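Phosphoribosyl-aminoimidazole carboxylase (Aspergillus clavatus, PDB 3K5I) probably uses ATP and bicarbonate to carboxylate 5-aminoimidazole ribonucleotide to its N5-carboxy form in purine biosynthesis, as an ATP-grasp enzyme. Local coordinates at residues A[233-238]-A[335-340]; A[359-364]-A[374-379]; A[350-355]-A[392-397]; A[225-230]-A[293-298]. All blocks are in the same frame, centred on the assembly; numbering follows the deposited sequence. Where two conformers were deposited one is given.

Contact 1 (A[233-238]-A[335-340]); sequences DSICKL and NIIGGA. With ADP (adenosine-5'-diphosphate), chain G.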
loop_
_atom_site.group_PDB
_atom_site.type_symbol
_atom_site.label_atom_id
_atom_site.label_comp_id
_atom_site.label_asym_id
_atom_site.label_seq_id
_atom_site.Cartn_x
_atom_site.Cartn_y
_atom_site.Cartn_z
ATOM N N ASP A 233 4.167 27.495 -9.594
ATOM C CA ASP A 233 2.918 28.090 -10.023
ATOM C C ASP A 233 1.993 27.859 -8.889
ATOM O O ASP A 233 0.826 27.620 -9.105
ATOM C CB ASP A 233 2.313 27.446 -11.259
ATOM C CG ASP A 233 3.193 27.639 -12.450
ATOM O OD1 ASP A 233 3.260 26.751 -13.334
ATOM O OD2 ASP A 233 3.821 28.713 -12.434
ATOM N N SER A 234 2.494 27.965 -7.670
ATOM C CA SER A 234 1.581 27.790 -6.526
ATOM C C SER A 234 1.148 26.322 -6.265
ATOM O O SER A 234 0.320 26.035 -5.420
ATOM C CB SER A 234 0.376 28.724 -6.688
ATOM O OG SER A 234 0.405 29.799 -5.777
ATOM N N ILE A 235 1.683 25.343 -6.965
ATOM C CA ILE A 235 1.270 23.961 -6.700
ATOM C C ILE A 235 2.442 23.148 -6.176
ATOM O O ILE A 235 3.538 23.367 -6.628
ATOM C CB ILE A 235 0.808 23.271 -8.010
ATOM C CG1 ILE A 235 -0.083 24.213 -8.809
ATOM C CG2 ILE A 235 0.361 21.804 -7.811
ATOM C CD1 ILE A 235 -0.429 23.716 -10.269
ATOM N N CYS A 236 2.241 22.176 -5.288
ATOM C CA CYS A 236 3.368 21.398 -4.821
ATOM C C CYS A 236 3.859 20.521 -5.974
ATOM O O CYS A 236 3.090 19.958 -6.783
ATOM C CB CYS A 236 2.922 20.509 -3.660
ATOM S SG CYS A 236 4.174 19.328 -3.032
ATOM N N LYS A 237 5.170 20.371 -5.991
ATOM C CA LYS A 237 5.812 19.586 -7.027
ATOM C C LYS A 237 6.625 18.445 -6.423
ATOM O O LYS A 237 6.392 17.267 -6.715
ATOM C CB LYS A 237 6.653 20.506 -7.924
ATOM C CG LYS A 237 7.365 19.776 -9.053
ATOM C CD LYS A 237 8.177 20.808 -9.835
ATOM C CE LYS A 237 9.413 20.257 -10.549
ATOM N NZ LYS A 237 10.200 21.406 -11.103
ATOM N N LEU A 238 7.564 18.816 -5.569
ATOM C CA LEU A 238 8.396 17.796 -4.937
ATOM C C LEU A 238 8.367 17.929 -3.438
ATOM O O LEU A 238 8.139 19.037 -2.913
ATOM C CB LEU A 238 9.891 18.060 -5.163
ATOM C CG LEU A 238 10.163 17.946 -6.653
ATOM C CD1 LEU A 238 11.411 18.751 -7.107
ATOM C CD2 LEU A 238 10.319 16.434 -6.747
ATOM N N ASN A 335 5.004 15.106 -7.669
ATOM C CA ASN A 335 3.585 15.026 -8.014
ATOM C C ASN A 335 3.534 14.821 -9.502
ATOM O O ASN A 335 4.460 15.272 -10.129
ATOM C CB ASN A 335 2.854 16.363 -7.736
ATOM C CG ASN A 335 2.169 16.351 -6.381
ATOM O OD1 ASN A 335 1.946 15.274 -5.798
ATOM N ND2 ASN A 335 1.869 17.532 -5.845
ATOM N N ILE A 336 2.472 14.205 -10.021
ATOM C CA ILE A 336 2.224 14.018 -11.434
ATOM C C ILE A 336 1.029 14.926 -11.650
ATOM O O ILE A 336 -0.101 14.660 -11.272
ATOM C CB ILE A 336 1.793 12.638 -11.753
ATOM C CG1 ILE A 336 2.930 11.680 -11.428
ATOM C CG2 ILE A 336 1.451 12.550 -13.224
ATOM C CD1 ILE A 336 2.425 10.325 -11.682
ATOM N N ILE A 337 1.321 16.063 -12.247
ATOM C CA ILE A 337 0.360 17.119 -12.501
ATOM C C ILE A 337 -0.154 17.057 -13.934
ATOM O O ILE A 337 0.641 16.773 -14.829
ATOM C CB ILE A 337 1.303 18.382 -12.397
ATOM C CG1 ILE A 337 1.902 18.389 -11.014
ATOM C CG2 ILE A 337 0.574 19.666 -12.651
ATOM C CD1 ILE A 337 0.748 18.039 -10.087
ATOM N N GLY A 338 -1.428 17.346 -14.197
ATOM C CA GLY A 338 -1.919 17.338 -15.583
ATOM C C GLY A 338 -1.048 18.275 -16.478
ATOM O O GLY A 338 -0.622 19.361 -16.066
ATOM N N GLY A 339 -0.695 17.882 -17.700
ATOM C CA GLY A 339 0.140 18.773 -18.531
ATOM C C GLY A 339 -0.678 19.417 -19.638
ATOM O O GLY A 339 -1.916 19.522 -19.535
ATOM N N ALA A 340 0.018 19.829 -20.693
ATOM C CA ALA A 340 -0.727 20.404 -21.812
ATOM C C ALA A 340 -1.772 19.380 -22.365
ATOM O O ALA A 340 -2.962 19.704 -22.529
ATOM C CB ALA A 340 0.242 20.886 -22.889
HETATM P PB ADP G . -3.096 26.623 -1.733
HETATM O O1B ADP G . -3.835 26.551 -3.013
HETATM O O2B ADP G . -4.286 26.412 -0.823
HETATM O O3B ADP G . -2.049 25.699 -1.031
HETATM P PA ADP G . -1.057 28.557 -0.691
HETATM O O1A ADP G . -0.431 27.535 0.152
HETATM O O2A ADP G . -1.243 29.817 0.118
HETATM O O3A ADP G . -2.392 28.032 -1.416
HETATM O "O5'" ADP G . 0.093 28.833 -1.779
HETATM C "C5'" ADP G . 0.766 27.769 -2.462
HETATM C "C4'" ADP G . 2.219 28.128 -2.644
HETATM O "O4'" ADP G . 2.322 29.385 -3.363
HETATM C "C3'" ADP G . 3.060 28.436 -1.417
HETATM O "O3'" ADP G . 3.692 27.188 -1.088
HETATM C "C2'" ADP G . 4.189 29.351 -1.906
HETATM O "O2'" ADP G . 5.007 28.699 -2.923
HETATM C "C1'" ADP G . 3.308 30.192 -2.805
HETATM N N9 ADP G . 2.892 31.340 -2.015
HETATM C C8 ADP G . 1.750 31.393 -1.264
HETATM N N7 ADP G . 1.714 32.520 -0.517
HETATM C C5 ADP G . 2.856 33.186 -0.912
HETATM C C6 ADP G . 3.307 34.505 -0.567
HETATM N N6 ADP G . 2.945 35.374 0.191
HETATM N N1 ADP G . 4.492 34.881 -1.129
HETATM C C2 ADP G . 5.191 34.121 -2.054
HETATM N N3 ADP G . 4.716 32.970 -2.446
HETATM C C4 ADP G . 3.592 32.513 -1.866
#

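Contact 2 (A[359-364]-A[374-379]); sequences SIHLYS and MGHITV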
loop_
_atom_site.group_PDB
_atom_site.type_symbol
_atom_site.label_atom_id
_atom_site.label_comp_id
_atom_site.label_asym_id
_atom_site.label_seq_id
_atom_site.Cartn_x
_atom_site.Cartn_y
_atom_site.Cartn_z
ATOM N N SER A 359 7.832 4.250 -6.057
ATOM C CA SER A 359 6.521 3.680 -5.827
ATOM C C SER A 359 5.553 4.581 -6.560
ATOM O O SER A 359 5.535 5.781 -6.313
ATOM C CB SER A 359 6.256 3.636 -4.315
ATOM O OG SER A 359 4.891 3.544 -3.962
ATOM N N ILE A 360 4.775 3.973 -7.457
ATOM C CA ILE A 360 3.822 4.740 -8.242
ATOM C C ILE A 360 2.396 4.748 -7.706
ATOM O O ILE A 360 1.887 3.706 -7.400
ATOM C CB ILE A 360 3.769 4.208 -9.689
ATOM C CG1 ILE A 360 5.179 4.247 -10.349
ATOM C CG2 ILE A 360 2.632 4.897 -10.424
ATOM C CD1 ILE A 360 5.680 3.234 -11.387
ATOM N N HIS A 361 1.766 5.921 -7.620
ATOM C CA HIS A 361 0.415 6.036 -7.140
ATOM C C HIS A 361 -0.324 6.884 -8.115
ATOM O O HIS A 361 -0.101 8.105 -8.125
ATOM C CB HIS A 361 0.407 6.838 -5.814
ATOM C CG HIS A 361 1.125 6.150 -4.697
ATOM N ND1 HIS A 361 0.453 5.627 -3.613
ATOM C CD2 HIS A 361 2.447 5.899 -4.495
ATOM C CE1 HIS A 361 1.332 5.055 -2.804
ATOM N NE2 HIS A 361 2.542 5.200 -3.317
ATOM N N LEU A 362 -1.243 6.275 -8.852
ATOM C CA LEU A 362 -2.103 7.031 -9.777
ATOM C C LEU A 362 -3.428 7.103 -9.005
ATOM O O LEU A 362 -3.880 6.134 -8.375
ATOM C CB LEU A 362 -2.385 6.240 -11.071
ATOM C CG LEU A 362 -1.090 6.150 -11.877
ATOM C CD1 LEU A 362 -1.112 5.113 -13.010
ATOM C CD2 LEU A 362 -0.818 7.567 -12.410
ATOM N N TYR A 363 -4.064 8.269 -9.107
ATOM C CA TYR A 363 -5.334 8.586 -8.463
ATOM C C TYR A 363 -6.669 8.107 -9.066
ATOM O O TYR A 363 -7.695 8.280 -8.384
ATOM C CB TYR A 363 -5.460 10.100 -8.278
ATOM C CG TYR A 363 -4.320 10.588 -7.364
ATOM C CD1 TYR A 363 -3.968 11.932 -7.303
ATOM C CD2 TYR A 363 -3.582 9.693 -6.576
ATOM C CE1 TYR A 363 -2.860 12.328 -6.538
ATOM C CE2 TYR A 363 -2.474 10.111 -5.763
ATOM C CZ TYR A 363 -2.131 11.437 -5.739
ATOM O OH TYR A 363 -1.076 11.936 -4.942
ATOM N N SER A 364 -6.668 7.466 -10.245
ATOM C CA SER A 364 -7.923 7.019 -10.876
ATOM C C SER A 364 -8.813 8.295 -11.027
ATOM O O SER A 364 -10.039 8.200 -10.875
ATOM C CB SER A 364 -8.662 5.900 -10.087
ATOM O OG SER A 364 -9.343 4.967 -10.961
ATOM N N MET A 374 -2.837 14.357 -10.543
ATOM C CA MET A 374 -3.250 13.078 -11.033
ATOM C C MET A 374 -2.652 11.818 -10.450
ATOM O O MET A 374 -3.132 10.699 -10.724
ATOM C CB MET A 374 -2.849 13.168 -12.512
ATOM C CG MET A 374 -3.574 14.322 -13.273
ATOM S SD MET A 374 -5.358 14.371 -13.105
ATOM C CE MET A 374 -6.164 12.819 -13.900
ATOM N N GLY A 375 -1.600 11.973 -9.649
ATOM C CA GLY A 375 -0.992 10.816 -9.050
ATOM C C GLY A 375 0.345 11.367 -8.452
ATOM O O GLY A 375 0.555 12.566 -8.459
ATOM N N HIS A 376 1.198 10.523 -7.875
ATOM C CA HIS A 376 2.493 10.859 -7.285
ATOM C C HIS A 376 3.370 9.636 -7.331
ATOM O O HIS A 376 2.864 8.525 -7.444
ATOM C CB HIS A 376 2.429 11.447 -5.874
ATOM C CG HIS A 376 2.174 10.439 -4.781
ATOM N ND1 HIS A 376 0.909 10.230 -4.270
ATOM C CD2 HIS A 376 3.006 9.648 -4.047
ATOM C CE1 HIS A 376 0.967 9.359 -3.276
ATOM N NE2 HIS A 376 2.230 8.977 -3.124
ATOM N N ILE A 377 4.681 9.882 -7.300
ATOM C CA ILE A 377 5.681 8.828 -7.338
ATOM C C ILE A 377 6.503 9.109 -6.111
ATOM O O ILE A 377 6.851 10.269 -5.809
ATOM C CB ILE A 377 6.768 9.002 -8.390
ATOM C CG1 ILE A 377 6.117 9.266 -9.733
ATOM C CG2 ILE A 377 7.665 7.718 -8.434
ATOM C CD1 ILE A 377 5.052 8.252 -9.990
ATOM N N THR A 378 6.790 8.035 -5.391
ATOM C CA THR A 378 7.618 8.278 -4.215
ATOM C C THR A 378 8.872 7.429 -4.378
ATOM O O THR A 378 8.762 6.214 -4.527
ATOM C CB THR A 378 6.927 7.908 -2.846
ATOM O OG1 THR A 378 5.926 8.847 -2.505
ATOM C CG2 THR A 378 7.915 8.055 -1.690
ATOM N N VAL A 379 10.031 8.063 -4.279
ATOM C CA VAL A 379 11.289 7.269 -4.365
ATOM C C VAL A 379 12.099 7.232 -3.044
ATOM O O VAL A 379 12.381 8.269 -2.407
ATOM C CB VAL A 379 12.154 7.795 -5.531
ATOM C CG1 VAL A 379 13.489 7.089 -5.630
ATOM C CG2 VAL A 379 11.389 7.626 -6.795
#

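Contact 3 (A[350-355]-A[392-397]); sequences ECALSI and QPLIDV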
loop_
_atom_site.group_PDB
_atom_site.type_symbol
_atom_site.label_atom_id
_atom_site.label_comp_id
_atom_site.label_asym_id
_atom_site.label_seq_id
_atom_site.Cartn_x
_atom_site.Cartn_y
_atom_site.Cartn_z
ATOM N N GLU A 350 4.682 6.114 -16.648
ATOM C CA GLU A 350 5.361 5.126 -17.458
ATOM C C GLU A 350 6.853 5.192 -17.268
ATOM O O GLU A 350 7.489 4.165 -17.134
ATOM C CB GLU A 350 5.000 5.502 -18.861
ATOM C CG GLU A 350 5.288 4.378 -19.759
ATOM C CD GLU A 350 5.088 4.870 -21.163
ATOM O OE1 GLU A 350 4.733 3.885 -21.832
ATOM O OE2 GLU A 350 5.252 6.084 -21.537
ATOM N N CYS A 351 7.404 6.404 -17.224
ATOM C CA CYS A 351 8.813 6.576 -16.998
ATOM C C CYS A 351 9.162 6.086 -15.587
ATOM O O CYS A 351 10.223 5.444 -15.370
ATOM C CB CYS A 351 9.057 8.070 -17.056
ATOM S SG CYS A 351 10.779 8.384 -16.533
ATOM N N ALA A 352 8.240 6.363 -14.648
ATOM C CA ALA A 352 8.445 5.965 -13.247
ATOM C C ALA A 352 8.592 4.445 -13.131
ATOM O O ALA A 352 9.242 3.951 -12.200
ATOM C CB ALA A 352 7.266 6.459 -12.376
ATOM N N LEU A 353 7.971 3.703 -14.058
ATOM C CA LEU A 353 8.061 2.246 -13.982
ATOM C C LEU A 353 9.523 1.852 -14.003
ATOM O O LEU A 353 9.923 0.782 -13.522
ATOM C CB LEU A 353 7.388 1.602 -15.182
ATOM C CG LEU A 353 5.876 1.528 -15.156
ATOM C CD1 LEU A 353 5.489 1.030 -16.567
ATOM C CD2 LEU A 353 5.338 0.622 -14.060
ATOM N N SER A 354 10.358 2.716 -14.578
ATOM C CA SER A 354 11.774 2.342 -14.630
ATOM C C SER A 354 12.686 3.009 -13.636
ATOM O O SER A 354 13.887 2.851 -13.775
ATOM C CB SER A 354 12.382 2.821 -15.950
ATOM O OG SER A 354 12.097 1.929 -16.995
ATOM N N ILE A 355 12.190 3.824 -12.718
ATOM C CA ILE A 355 13.110 4.459 -11.766
ATOM C C ILE A 355 13.371 3.428 -10.666
ATOM O O ILE A 355 12.445 2.721 -10.252
ATOM C CB ILE A 355 12.509 5.741 -11.277
ATOM C CG1 ILE A 355 12.163 6.586 -12.504
ATOM C CG2 ILE A 355 13.420 6.347 -10.254
ATOM C CD1 ILE A 355 13.349 7.292 -13.264
ATOM N N GLN A 392 16.224 11.869 -10.599
ATOM C CA GLN A 392 16.460 12.902 -11.632
ATOM C C GLN A 392 15.856 12.816 -13.035
ATOM O O GLN A 392 15.169 13.721 -13.542
ATOM C CB GLN A 392 17.940 13.234 -11.786
ATOM C CG GLN A 392 18.167 14.522 -12.574
ATOM C CD GLN A 392 17.459 15.678 -11.927
ATOM O OE1 GLN A 392 17.994 16.301 -11.013
ATOM N NE2 GLN A 392 16.233 15.948 -12.368
ATOM N N PRO A 393 16.127 11.702 -13.686
ATOM C CA PRO A 393 15.622 11.492 -15.025
ATOM C C PRO A 393 14.107 11.623 -15.201
ATOM O O PRO A 393 13.607 12.065 -16.240
ATOM C CB PRO A 393 16.119 10.097 -15.360
ATOM C CG PRO A 393 17.037 9.729 -14.345
ATOM C CD PRO A 393 16.706 10.484 -13.108
ATOM N N LEU A 394 13.369 11.211 -14.183
ATOM C CA LEU A 394 11.908 11.274 -14.172
ATOM C C LEU A 394 11.490 12.737 -13.985
ATOM O O LEU A 394 10.497 13.185 -14.559
ATOM C CB LEU A 394 11.464 10.523 -12.918
ATOM C CG LEU A 394 9.950 10.569 -12.676
ATOM C CD1 LEU A 394 9.164 10.125 -13.876
ATOM C CD2 LEU A 394 9.575 9.754 -11.403
ATOM N N ILE A 395 12.246 13.478 -13.181
ATOM C CA ILE A 395 11.929 14.906 -13.012
ATOM C C ILE A 395 12.290 15.489 -14.376
ATOM O O ILE A 395 11.568 16.324 -14.928
ATOM C CB ILE A 395 12.936 15.517 -12.014
ATOM C CG1 ILE A 395 12.776 14.954 -10.584
ATOM C CG2 ILE A 395 13.076 17.046 -12.162
ATOM C CD1 ILE A 395 13.697 15.724 -9.482
ATOM N N ASP A 396 13.401 15.022 -14.940
ATOM C CA ASP A 396 13.818 15.504 -16.256
ATOM C C ASP A 396 12.749 15.340 -17.322
ATOM O O ASP A 396 12.469 16.251 -18.072
ATOM C CB ASP A 396 15.031 14.749 -16.738
ATOM C CG ASP A 396 16.293 15.301 -16.158
ATOM O OD1 ASP A 396 16.119 16.402 -15.548
ATOM O OD2 ASP A 396 17.345 14.604 -16.356
ATOM N N VAL A 397 12.123 14.176 -17.364
ATOM C CA VAL A 397 11.075 13.907 -18.352
ATOM C C VAL A 397 9.819 14.706 -18.024
ATOM O O VAL A 397 9.036 15.179 -18.863
ATOM C CB VAL A 397 10.662 12.428 -18.111
ATOM C CG1 VAL A 397 9.167 12.167 -18.364
ATOM C CG2 VAL A 397 11.624 11.385 -18.729
#

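Contact 4 (A[225-230]-A[293-298]); sequences PTVETV and HNSGHY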
loop_
_atom_site.group_PDB
_atom_site.type_symbol
_atom_site.label_atom_id
_atom_site.label_comp_id
_atom_site.label_asym_id
_atom_site.label_seq_id
_atom_site.Cartn_x
_atom_site.Cartn_y
_atom_site.Cartn_z
ATOM N N PRO A 225 8.691 14.037 10.759
ATOM C CA PRO A 225 9.796 14.990 10.598
ATOM C C PRO A 225 9.437 16.135 9.634
ATOM O O PRO A 225 8.489 16.067 8.828
ATOM C CB PRO A 225 10.894 14.134 9.972
ATOM C CG PRO A 225 10.670 12.772 10.572
ATOM C CD PRO A 225 9.132 12.650 10.526
ATOM N N THR A 226 10.158 17.241 9.759
ATOM C CA THR A 226 9.964 18.408 8.907
ATOM C C THR A 226 10.532 17.974 7.545
ATOM O O THR A 226 11.593 17.296 7.438
ATOM C CB THR A 226 10.870 19.546 9.409
ATOM O OG1 THR A 226 10.601 19.844 10.786
ATOM C CG2 THR A 226 10.805 20.783 8.516
ATOM N N VAL A 227 9.763 18.278 6.510
ATOM C CA VAL A 227 10.099 18.007 5.107
ATOM C C VAL A 227 10.219 19.346 4.346
ATOM O O VAL A 227 9.782 20.437 4.798
ATOM C CB VAL A 227 9.143 17.066 4.360
ATOM C CG1 VAL A 227 9.070 15.695 5.054
ATOM C CG2 VAL A 227 7.860 17.711 4.288
ATOM N N GLU A 228 10.923 19.284 3.221
ATOM C CA GLU A 228 11.218 20.443 2.385
ATOM C C GLU A 228 10.337 20.271 1.182
ATOM O O GLU A 228 10.384 19.208 0.556
ATOM C CB GLU A 228 12.603 20.113 1.812
ATOM C CG GLU A 228 12.921 20.970 0.609
ATOM C CD GLU A 228 14.368 20.783 0.222
ATOM O OE1 GLU A 228 15.074 19.922 0.778
ATOM O OE2 GLU A 228 14.807 21.501 -0.674
ATOM N N THR A 229 9.574 21.292 0.824
ATOM C CA THR A 229 8.719 21.101 -0.320
ATOM C C THR A 229 9.063 22.078 -1.418
ATOM O O THR A 229 9.609 23.140 -1.156
ATOM C CB THR A 229 7.245 21.384 0.084
ATOM O OG1 THR A 229 7.082 22.652 0.747
ATOM C CG2 THR A 229 6.885 20.392 1.124
ATOM N N VAL A 230 8.715 21.745 -2.651
ATOM C CA VAL A 230 8.989 22.666 -3.754
ATOM C C VAL A 230 7.715 22.866 -4.542
ATOM O O VAL A 230 7.084 21.917 -5.040
ATOM C CB VAL A 230 10.158 22.259 -4.683
ATOM C CG1 VAL A 230 10.402 23.394 -5.674
ATOM C CG2 VAL A 230 11.448 21.909 -3.882
ATOM N N HIS A 293 -2.441 15.568 4.136
ATOM C CA HIS A 293 -1.873 16.601 3.254
ATOM C C HIS A 293 -0.875 16.034 2.261
ATOM O O HIS A 293 -0.260 14.969 2.512
ATOM C CB HIS A 293 -1.158 17.648 4.269
ATOM C CG HIS A 293 -0.745 18.941 3.625
ATOM N ND1 HIS A 293 0.508 19.123 3.068
ATOM C CD2 HIS A 293 -1.410 20.114 3.449
ATOM C CE1 HIS A 293 0.600 20.357 2.604
ATOM N NE2 HIS A 293 -0.562 20.971 2.784
ATOM N N ASN A 294 -0.734 16.761 1.150
ATOM C CA ASN A 294 0.163 16.315 0.082
ATOM C C ASN A 294 1.559 16.214 0.612
ATOM O O ASN A 294 2.375 15.398 0.185
ATOM C CB ASN A 294 0.110 17.350 -1.022
ATOM C CG ASN A 294 0.597 16.844 -2.339
ATOM O OD1 ASN A 294 0.210 17.433 -3.361
ATOM N ND2 ASN A 294 1.478 15.820 -2.353
ATOM N N SER A 295 1.843 17.103 1.533
ATOM C CA SER A 295 3.203 17.071 2.096
ATOM C C SER A 295 3.529 15.788 2.798
ATOM O O SER A 295 4.702 15.481 3.055
ATOM C CB SER A 295 3.472 18.260 3.039
ATOM O OG SER A 295 3.390 18.008 4.433
ATOM N N GLY A 296 2.482 15.045 3.130
ATOM C CA GLY A 296 2.755 13.798 3.825
ATOM C C GLY A 296 2.637 12.507 3.022
ATOM O O GLY A 296 2.748 11.381 3.569
ATOM N N HIS A 297 2.498 12.605 1.710
ATOM C CA HIS A 297 2.409 11.335 0.991
ATOM C C HIS A 297 3.563 10.347 1.137
ATOM O O HIS A 297 3.337 9.101 1.066
ATOM C CB HIS A 297 2.037 11.540 -0.497
ATOM C CG HIS A 297 0.768 12.283 -0.703
ATOM N ND1 HIS A 297 -0.174 12.389 0.293
ATOM C CD2 HIS A 297 0.212 12.806 -1.823
ATOM C CE1 HIS A 297 -1.225 13.037 -0.182
ATOM N NE2 HIS A 297 -1.014 13.300 -1.460
ATOM N N TYR A 298 4.756 10.926 1.351
ATOM C CA TYR A 298 5.945 10.107 1.500
ATOM C C TYR A 298 5.807 9.162 2.708
ATOM O O TYR A 298 6.528 8.142 2.833
ATOM C CB TYR A 298 7.229 10.944 1.659
ATOM C CG TYR A 298 7.320 11.441 3.082
ATOM C CD1 TYR A 298 6.694 12.650 3.402
ATOM C CD2 TYR A 298 7.937 10.704 4.097
ATOM C CE1 TYR A 298 6.726 13.099 4.714
ATOM C CE2 TYR A 298 7.995 11.159 5.467
ATOM C CZ TYR A 298 7.382 12.388 5.750
ATOM O OH TYR A 298 7.317 13.037 7.002
HETATM O O HOH W 1 6.121 15.513 7.997
#

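Contact 1 (A[233-238]-A[335-340])
Asn335 holds strand 235-238 by two hydrogen bonds, one from its backbone and one from its side chain. Its backbone N donates to Lys237 O at 2.7 Å, in the plane of that carbonyl. Its amide nitrogen ND2 donates to Cys236 O at 2.9 Å. The second bond is less regular: ND2 sits above the Cys236 carbonyl plane, not on a lone pair, and the carbonyl oxygen is tilted slightly from the amide plane. Two successive carbonyls of one strand are thus gripped by one residue. ND2 also donates to Asn294 OD1, so the amide joins three parts of the chain. The Cys236 side chain packs against this amide. Its CB lies 3.8 Å from Asn335 ND2, and its SG, anti to the backbone N (chi1 174°), comes to 4.1 Å from Asn335 ND2.

The apolar part is small. Ile235 CG2 faces Ile337 CD1 at 4.4 Å, which is loose packing.

Opposite Val230 the strand carries an extra residue, Lys237 and Leu238 sharing that one partner: a classic beta bulge. The Lys237 side chain starts out away from 335-340; its NZ forms a salt bridge with Glu232.

The nucleotide lies at the start of the first segment. Ser234 OG lies 3.1 Å from ADP O4', where a hydrogen bond is possible but not settled; it accepts one from Asn177 ND2.

The strand segments cross at 128°, and only two bonds and one loose apolar touch join them. The contact is mostly polar. A side-chain amide adds to sparse backbone bonding where the ATP-grasp strands pass into those of the C-terminal region, close to the ADP site.

Contact 2 (A[359-364]-A[374-379])
Strands 359-362 and 374-379 run antiparallel as the arms of a beta hairpin, with Ser359-Thr378 and His361-His376 as hydrogen-bonded pairs and Ile360-Ile377 and Leu362-Gly375 as non-hydrogen-bonded pairs. Tyr363 N extends the bonding to Met374 O.

The His361 and His376 rings form an offset stack, with centroids 4.2 Å apart and planes at 12°. His376 NE2 lies over the rim of the His361 ring, 3.4 Å from CD2. CG of His376 sits between its backbone N and carbonyl carbon (chi1 77°), which swings the ring across to its neighbour. On the far side of the hairpin from these rings, Ile360 CG1 meets Ile377 CD1 at 4.0 Å.

Tyr363 folds back over the other strand. Gly375 CA lies under the centre of its ring, 3.4 Å from the centroid, as a CH-pi contact. Tyr363 OH comes to the edge of the His376 ring and shares a 2.7 Å hydrogen bond with His376 ND1.

Outside the hairpin, Glu301 OE2 bonds both Ser359 OG and His361 NE2. His297 stacks on His376. Leu362 O accepts from Asn47 ND2 of the second subunit.

The His376 ring is held by the stack and by the tyrosine hydroxyl together, which should fix its rotation. Glu301 would probably favour a proton on His361 NE2.

Contact 3 (A[350-355]-A[392-397])
Leu394 is the residue on which the contact turns, and three side chains of 350-355 meet different parts of it. Its CG is anti to the backbone N (chi1 176°). This extends the chain from helix 392-397 toward the other segment and spreads the two methyls between neighbours.

CD1 meets Cys351, with SG at 3.6 Å. CD2 comes alongside Ala352 CB at 4.1 Å. The base of the side chain is met by Ile355, whose CD1 lies 3.8 Å from Leu394 CB. The Ile355 and Leu394 side chains lie at a slant to one another, with the isoleucine end against the root of the leucine. The methyls are left to Cys351 and Ala352.

Cys351 SG has a second neighbour one helical turn further on. Val397 CG2 approaches it at 3.8 Å, so the sulfur touches methyls of both Leu394 and Val397. At the other end Ile355 CD1 only grazes Pro393 CB, at 4.5 Å.

Ile355 is brought round by a type I turn from Ala352 to Ile355, closed by a bond from Ile355 N to Ala352 O. The turn carries the chain out of helix 344-352, so Cys351 and Ala352 before the bend and Ile355 at its end all pack on the same helix.

Beneath, Ala352 and Leu394 both rest on Ile377 of strand 373-380. Arg313 of the second subunit makes a weak hydrogen bond to Leu353 O.

The contact is wholly apolar, made by methyl groups and a sulfur. It joins helix 344-352 and the turn after it to helix 384-399 through shape and burial, and not by directed bonds, over the C-terminal strands.

Contact 4 (A[225-230]-A[293-298])
Pro225 meets Tyr298 chiefly through a water. The water donates to Pro225 O at 2.6 Å and is hydrogen-bonded to Tyr298 OH at 2.9 Å. The carbonyl and the hydroxyl are themselves 3.7 Å apart, and Pro225 CD lies 4.0 Å from the OH.

Val227 makes the main apolar touch. Its CG1 comes to 3.5 Å from Tyr298 CE1, reaching the ring obliquely from the direction opposite to the tyrosine side chain. CG1 stands anti to the carbonyl carbon (chi1 -59°), which turns it to the tyrosine. Val227 CG2 lies 4.1 Å from Ser295 O. The valine therefore bridges the short 3-10 segment and the tyrosine.

Thr229 adds only a loose contact, from CG2 to Ser295 CB at 4.5 Å.

The facing loop is braced from within. Ser295 N donates to His293 ND1 at 2.9 Å, and Gly296 N bonds to His293 O. His293 NE2 makes a weak hydrogen bond to Glu274, a ligand of the magnesium ion.

Here the loop after strand 283-289 lies across strand 221-232 of the large antiparallel sheet. The arrangement belongs to the ATP-grasp domain, beside its nucleotide and magnesium site.

In the fold
Along the chain, strand 221-232 comes first and leads directly into strand 235-241. Contact 4 closes a loop from the former to 293-298, and contact 1 closes one from the latter to 335-340. Their segments alternate, so the two loops cross. Contact 3 then joins helix 344-352 to helix 384-399. The hairpin of contact 2 is nested inside that loop. Strands 235-241, 331-337, 373-380 and 358-362 are successive neighbours in one antiparallel sheet, which runs from the ATP-grasp part into the C-terminal part. Contact 3 packs on contact 2 through Ile360 and Ile377. The 293-298 loop of contact 4 reaches contact 2 at Tyr363.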